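Local coordinates for alpha-galactosidase 1 (Saccharomyces cerevisiae, PDB 3LRK), which hydrolyses terminal, non-reducing alpha-D-galactose residues from alpha-D-galactosides such as galactose oligosaccharides, galactomannans and galactolipids, at residues 258-263 against 287-292; 392-397 against 441-446. The protein carries 1 engineered substitution. One frame throughout, in Å; residues are numbered along the deposited sequence.

Interaction 1: residues 258-263 against 287-292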
# COMPACT_ATOMS: atom_id res chain seq x y z
N TRP A 258 -8.29 -20.59 -13.75
CA TRP A 258 -8.95 -19.44 -14.35
C TRP A 258 -9.27 -18.35 -13.34
O TRP A 258 -9.53 -18.64 -12.19
CB TRP A 258 -10.26 -19.88 -15.02
CG TRP A 258 -10.06 -21.03 -15.96
CD1 TRP A 258 -10.35 -22.34 -15.73
CD2 TRP A 258 -9.48 -20.96 -17.26
NE1 TRP A 258 -9.99 -23.11 -16.82
CE2 TRP A 258 -9.46 -22.28 -17.78
CE3 TRP A 258 -8.98 -19.92 -18.05
CZ2 TRP A 258 -8.96 -22.58 -19.06
CZ3 TRP A 258 -8.49 -20.22 -19.32
CH2 TRP A 258 -8.49 -21.54 -19.81
N ASN A 259 -9.25 -17.10 -13.80
CA ASN A 259 -9.84 -15.99 -13.06
C ASN A 259 -11.37 -16.17 -13.09
O ASN A 259 -11.94 -16.56 -14.11
CB ASN A 259 -9.47 -14.66 -13.70
CG ASN A 259 -7.97 -14.36 -13.61
OD1 ASN A 259 -7.36 -14.50 -12.55
ND2 ASN A 259 -7.39 -13.92 -14.72
N ASP A 260 -12.01 -15.88 -11.96
CA ASP A 260 -13.46 -16.06 -11.80
C ASP A 260 -14.08 -14.70 -11.47
O ASP A 260 -13.82 -14.13 -10.41
CB ASP A 260 -13.70 -17.09 -10.69
CG ASP A 260 -15.18 -17.40 -10.42
OD1 ASP A 260 -16.09 -16.78 -11.03
OD2 ASP A 260 -15.43 -18.27 -9.56
N LEU A 261 -14.87 -14.18 -12.41
CA LEU A 261 -15.50 -12.87 -12.26
C LEU A 261 -16.91 -12.93 -11.59
O LEU A 261 -17.68 -11.96 -11.67
CB LEU A 261 -15.58 -12.14 -13.61
CG LEU A 261 -14.45 -12.02 -14.66
CD1 LEU A 261 -14.48 -10.64 -15.36
CD2 LEU A 261 -13.02 -12.43 -14.23
N ASP A 262 -17.20 -14.06 -10.93
CA ASP A 262 -18.44 -14.31 -10.17
C ASP A 262 -19.59 -14.75 -11.09
O ASP A 262 -19.47 -14.65 -12.30
CB ASP A 262 -18.83 -13.11 -9.27
CG ASP A 262 -19.71 -13.50 -8.11
OD1 ASP A 262 -20.00 -14.69 -7.91
OD2 ASP A 262 -20.13 -12.59 -7.37
N ASN A 263 -20.67 -15.26 -10.51
CA ASN A 263 -21.80 -15.77 -11.29
C ASN A 263 -22.42 -14.69 -12.18
O ASN A 263 -22.45 -13.51 -11.80
CB ASN A 263 -22.87 -16.36 -10.39
CG ASN A 263 -22.35 -17.44 -9.45
OD1 ASN A 263 -21.17 -17.83 -9.47
ND2 ASN A 263 -23.24 -17.94 -8.62
N LYS A 287 -12.39 -15.67 -20.31
CA LYS A 287 -12.34 -17.06 -19.82
C LYS A 287 -12.67 -17.16 -18.31
O LYS A 287 -12.05 -17.91 -17.56
CB LYS A 287 -11.00 -17.72 -20.16
CG LYS A 287 -10.97 -18.49 -21.48
CD LYS A 287 -11.12 -17.62 -22.74
CE LYS A 287 -10.52 -18.36 -23.94
NZ LYS A 287 -10.92 -17.75 -25.23
N SER A 288 -13.66 -16.38 -17.89
CA SER A 288 -14.27 -16.58 -16.59
C SER A 288 -15.13 -17.85 -16.66
O SER A 288 -15.63 -18.19 -17.74
CB SER A 288 -15.16 -15.38 -16.22
OG SER A 288 -15.86 -15.62 -15.00
N PRO A 289 -15.27 -18.56 -15.52
CA PRO A 289 -16.37 -19.50 -15.39
C PRO A 289 -17.69 -18.87 -15.84
O PRO A 289 -17.89 -17.65 -15.70
CB PRO A 289 -16.41 -19.78 -13.88
CG PRO A 289 -15.00 -19.60 -13.43
CD PRO A 289 -14.42 -18.54 -14.31
N LEU A 290 -18.57 -19.68 -16.41
CA LEU A 290 -19.89 -19.20 -16.82
C LEU A 290 -20.91 -19.97 -16.01
O LEU A 290 -21.32 -21.06 -16.39
CB LEU A 290 -20.11 -19.38 -18.33
CG LEU A 290 -19.16 -18.73 -19.33
CD1 LEU A 290 -19.57 -19.12 -20.76
CD2 LEU A 290 -19.06 -17.20 -19.17
N ILE A 291 -21.27 -19.40 -14.87
CA ILE A 291 -22.18 -20.01 -13.93
C ILE A 291 -23.46 -19.16 -13.93
O ILE A 291 -23.43 -17.96 -13.62
CB ILE A 291 -21.53 -20.19 -12.52
CG1 ILE A 291 -20.42 -21.25 -12.58
CG2 ILE A 291 -22.58 -20.58 -11.46
CD1 ILE A 291 -19.41 -21.19 -11.44
N ILE A 292 -24.56 -19.79 -14.33
CA ILE A 292 -25.86 -19.14 -14.37
C ILE A 292 -26.26 -18.70 -12.97
O ILE A 292 -26.27 -19.51 -12.04
CB ILE A 292 -26.96 -20.10 -14.95
CG1 ILE A 292 -26.59 -20.54 -16.37
CG2 ILE A 292 -28.34 -19.44 -14.90
CD1 ILE A 292 -27.43 -21.70 -16.90
O HOH W 1 -9.65 -16.63 -16.75
O HOH W 2 -19.74 -17.09 -13.86
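The hydroxyl of S288 makes the one direct hydrogen bond between residues 258-263 and 287-292, accepting L261 N at 3.1 Å to OG in a nearly straight line (166°). With OG turned opposite to its own amide (chi1 175°), S288 also donates to P289 O, reaching it in the carbonyl plane on a lone pair. Beside this point N259 O faces two carbons, S288 CA, whose C-H points almost straight at it, and P289 CD at 3.2 Å. The P289 ring lies across the carboxylate of D260, CG to CG 3.7 Å. W258 brings CZ3 obliquely to within 3.6 Å of K287 CB, and N263 rests OD1 3.7 Å from I291 CG2. Water 2 takes the N-H of I291 at 2.9 Å and sits close to D262 O and P289 O.

The turn after strand 258-260 is an Asx turn: D260 OD1 receives D262 N at 2.9 Å from above the carboxylate plane. With an alanine here the D262 amide would probably lose this acceptor, the turn could shift and a gap would be likely to open beside the P289 ring. On the other segment, K287 is the C-prime residue of a Schellman motif ending helix 273-285; its chain bends at chi2, and NZ bonds I315 O.

Strands 258-260 and 290-292 are the seventh and eighth of the (β/α)8 barrel. The side chains of D260 and N263 lie near the substrate-binding R205 and K147, and D262 OD2 bonds a glycerol, probably from the crystallisation liquor. A hydroxyl, a water and C-H contacts, in place of a backbone ladder, therefore join the last two strands here beside the substrate pocket.

Interaction 2: residues 392-397 against 441-446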
# COMPACT_ATOMS: atom_id res chain seq x y z
N ASP A 392 -12.04 -11.76 -42.50
CA ASP A 392 -13.50 -11.76 -42.51
C ASP A 392 -14.03 -11.51 -41.11
O ASP A 392 -13.57 -12.12 -40.14
CB ASP A 392 -14.03 -13.09 -43.04
CG ASP A 392 -13.85 -13.24 -44.55
OD1 ASP A 392 -13.65 -12.21 -45.23
OD2 ASP A 392 -13.92 -14.38 -45.05
N ILE A 393 -14.99 -10.59 -41.01
CA ILE A 393 -15.61 -10.23 -39.74
C ILE A 393 -16.88 -11.06 -39.56
O ILE A 393 -17.75 -11.07 -40.44
CB ILE A 393 -15.97 -8.73 -39.68
CG1 ILE A 393 -14.75 -7.86 -40.01
CG2 ILE A 393 -16.55 -8.35 -38.30
CD1 ILE A 393 -15.07 -6.41 -40.28
N TYR A 394 -16.97 -11.75 -38.43
CA TYR A 394 -18.19 -12.46 -38.07
C TYR A 394 -18.81 -11.83 -36.83
O TYR A 394 -18.12 -11.58 -35.83
CB TYR A 394 -17.88 -13.94 -37.80
CG TYR A 394 -17.60 -14.76 -39.03
CD1 TYR A 394 -16.37 -14.66 -39.69
CD2 TYR A 394 -18.55 -15.65 -39.53
CE1 TYR A 394 -16.10 -15.42 -40.83
CE2 TYR A 394 -18.28 -16.42 -40.66
CZ TYR A 394 -17.06 -16.30 -41.30
OH TYR A 394 -16.80 -17.05 -42.42
N ASP A 395 -20.12 -11.58 -36.89
CA ASP A 395 -20.90 -11.07 -35.76
C ASP A 395 -21.30 -12.25 -34.90
O ASP A 395 -22.14 -13.07 -35.30
CB ASP A 395 -22.13 -10.29 -36.25
CG ASP A 395 -22.97 -9.68 -35.11
OD1 ASP A 395 -22.74 -9.99 -33.92
OD2 ASP A 395 -23.88 -8.87 -35.42
N LEU A 396 -20.71 -12.34 -33.70
CA LEU A 396 -20.98 -13.46 -32.79
C LEU A 396 -22.39 -13.43 -32.19
O LEU A 396 -22.84 -14.42 -31.61
CB LEU A 396 -19.91 -13.53 -31.69
CG LEU A 396 -18.48 -13.90 -32.13
CD1 LEU A 396 -17.44 -13.58 -31.05
CD2 LEU A 396 -18.37 -15.37 -32.54
N TRP A 397 -23.09 -12.30 -32.33
CA TRP A 397 -24.47 -12.19 -31.83
C TRP A 397 -25.55 -12.44 -32.89
O TRP A 397 -26.74 -12.51 -32.57
CB TRP A 397 -24.68 -10.89 -31.05
CG TRP A 397 -24.13 -11.03 -29.65
CD1 TRP A 397 -22.97 -10.48 -29.17
CD2 TRP A 397 -24.67 -11.83 -28.59
NE1 TRP A 397 -22.78 -10.88 -27.86
CE2 TRP A 397 -23.81 -11.70 -27.49
CE3 TRP A 397 -25.82 -12.64 -28.47
CZ2 TRP A 397 -24.05 -12.35 -26.27
CZ3 TRP A 397 -26.06 -13.28 -27.26
CH2 TRP A 397 -25.17 -13.13 -26.17
N GLY A 441 -21.32 -17.42 -35.84
CA GLY A 441 -22.21 -16.30 -36.14
C GLY A 441 -22.27 -16.08 -37.64
O GLY A 441 -22.10 -17.02 -38.42
N GLN A 442 -22.48 -14.83 -38.04
CA GLN A 442 -22.66 -14.49 -39.44
C GLN A 442 -21.57 -13.54 -39.94
O GLN A 442 -21.27 -12.54 -39.29
CB GLN A 442 -24.04 -13.84 -39.65
CG GLN A 442 -24.44 -13.60 -41.09
CD GLN A 442 -25.38 -14.67 -41.65
OE1 GLN A 442 -25.49 -15.78 -41.12
NE2 GLN A 442 -26.08 -14.31 -42.72
N LYS A 443 -20.99 -13.88 -41.09
CA LYS A 443 -20.06 -12.99 -41.78
C LYS A 443 -20.79 -11.73 -42.23
O LYS A 443 -21.84 -11.81 -42.88
CB LYS A 443 -19.40 -13.70 -42.96
CG LYS A 443 -18.33 -12.87 -43.66
CD LYS A 443 -17.72 -13.61 -44.83
CE LYS A 443 -17.18 -12.65 -45.87
NZ LYS A 443 -16.53 -13.39 -46.98
N ILE A 444 -20.25 -10.57 -41.87
CA ILE A 444 -20.89 -9.28 -42.12
C ILE A 444 -20.02 -8.36 -42.97
O ILE A 444 -20.42 -7.25 -43.32
CB ILE A 444 -21.27 -8.55 -40.80
CG1 ILE A 444 -20.02 -8.31 -39.93
CG2 ILE A 444 -22.36 -9.31 -40.05
CD1 ILE A 444 -20.17 -7.18 -38.93
N GLY A 445 -18.82 -8.83 -43.29
CA GLY A 445 -17.86 -8.04 -44.04
C GLY A 445 -16.44 -8.53 -43.87
O GLY A 445 -16.20 -9.68 -43.48
N SER A 446 -15.49 -7.65 -44.18
CA SER A 446 -14.09 -8.00 -44.12
C SER A 446 -13.27 -6.76 -43.79
O SER A 446 -13.70 -5.64 -44.07
CB SER A 446 -13.63 -8.61 -45.44
OG SER A 446 -13.64 -7.64 -46.46
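Strands 392-395 and 442-446 pair antiparallel, their axes 4.4 Å apart at closest and inclined at 133°. D395 and Q442 form a hydrogen-bonded pair, with D395 N to Q442 O at 2.8 Å and a longer return bond. Further along, I393 O accepts I444 N, almost in line with its C=O, while I393 N donates to G445 O at 2.9 Å. I393 thus stands opposite two residues, and the register moves from Y394-K443 to D392-S446; the extra residue is consistent with a beta bulge at I444-G445. G441 enters the strand with positive phi straight after helix 437-440; a CB there would run into D395 O.

On the face bearing D392 and Y394, K443 serves both. Its CB lies over the Y394 ring, 3.9 Å from the centroid and displaced toward the rim, in a CH-pi contact, while G441 O meets the ring edge in plane. Because CG is anti to the amide (chi1 -175°) and the chain runs on extended, K443 NZ reaches D392 OD2 at 3.4 Å, a weak salt bridge; D392 OD1 has a weak hydrogen bond with S470 OG. I444 CG1 packs 3.8 Å from I393 CG2, and I444 CG2 touches D395 CB.

D395 OD1 also receives W397 N in an Asx turn. From there W397 extends to the barrel domain, bonding S281 and making a cation-pi contact with K277. Strand 442-447 is the outermost of this sheet in the C-terminal beta domain, held mainly by backbone bonds; the long ion pair and the aliphatic-aromatic contact along its surface probably add only modestly.

Interaction 1 is wholly buried, its centre about 2 Å from the centre of the chain, whereas interaction 2 lies at the surface, its centre about 24 Å from that of the chain. The first joins neighbouring parallel strands of the catalytic barrel beside the substrate site; the second adds an antiparallel edge strand to the C-terminal sheet, away from annotated sites. Across interaction 1 the polar links are a serine hydroxyl and bridging water, but interaction 2 relies on direct strand-to-strand bonding and leaves its charged pair near solvent. The two do not touch, yet helix 273-285 relates them: its C-terminal Schellman motif includes K287 of interaction 1, and it receives W397 of interaction 2.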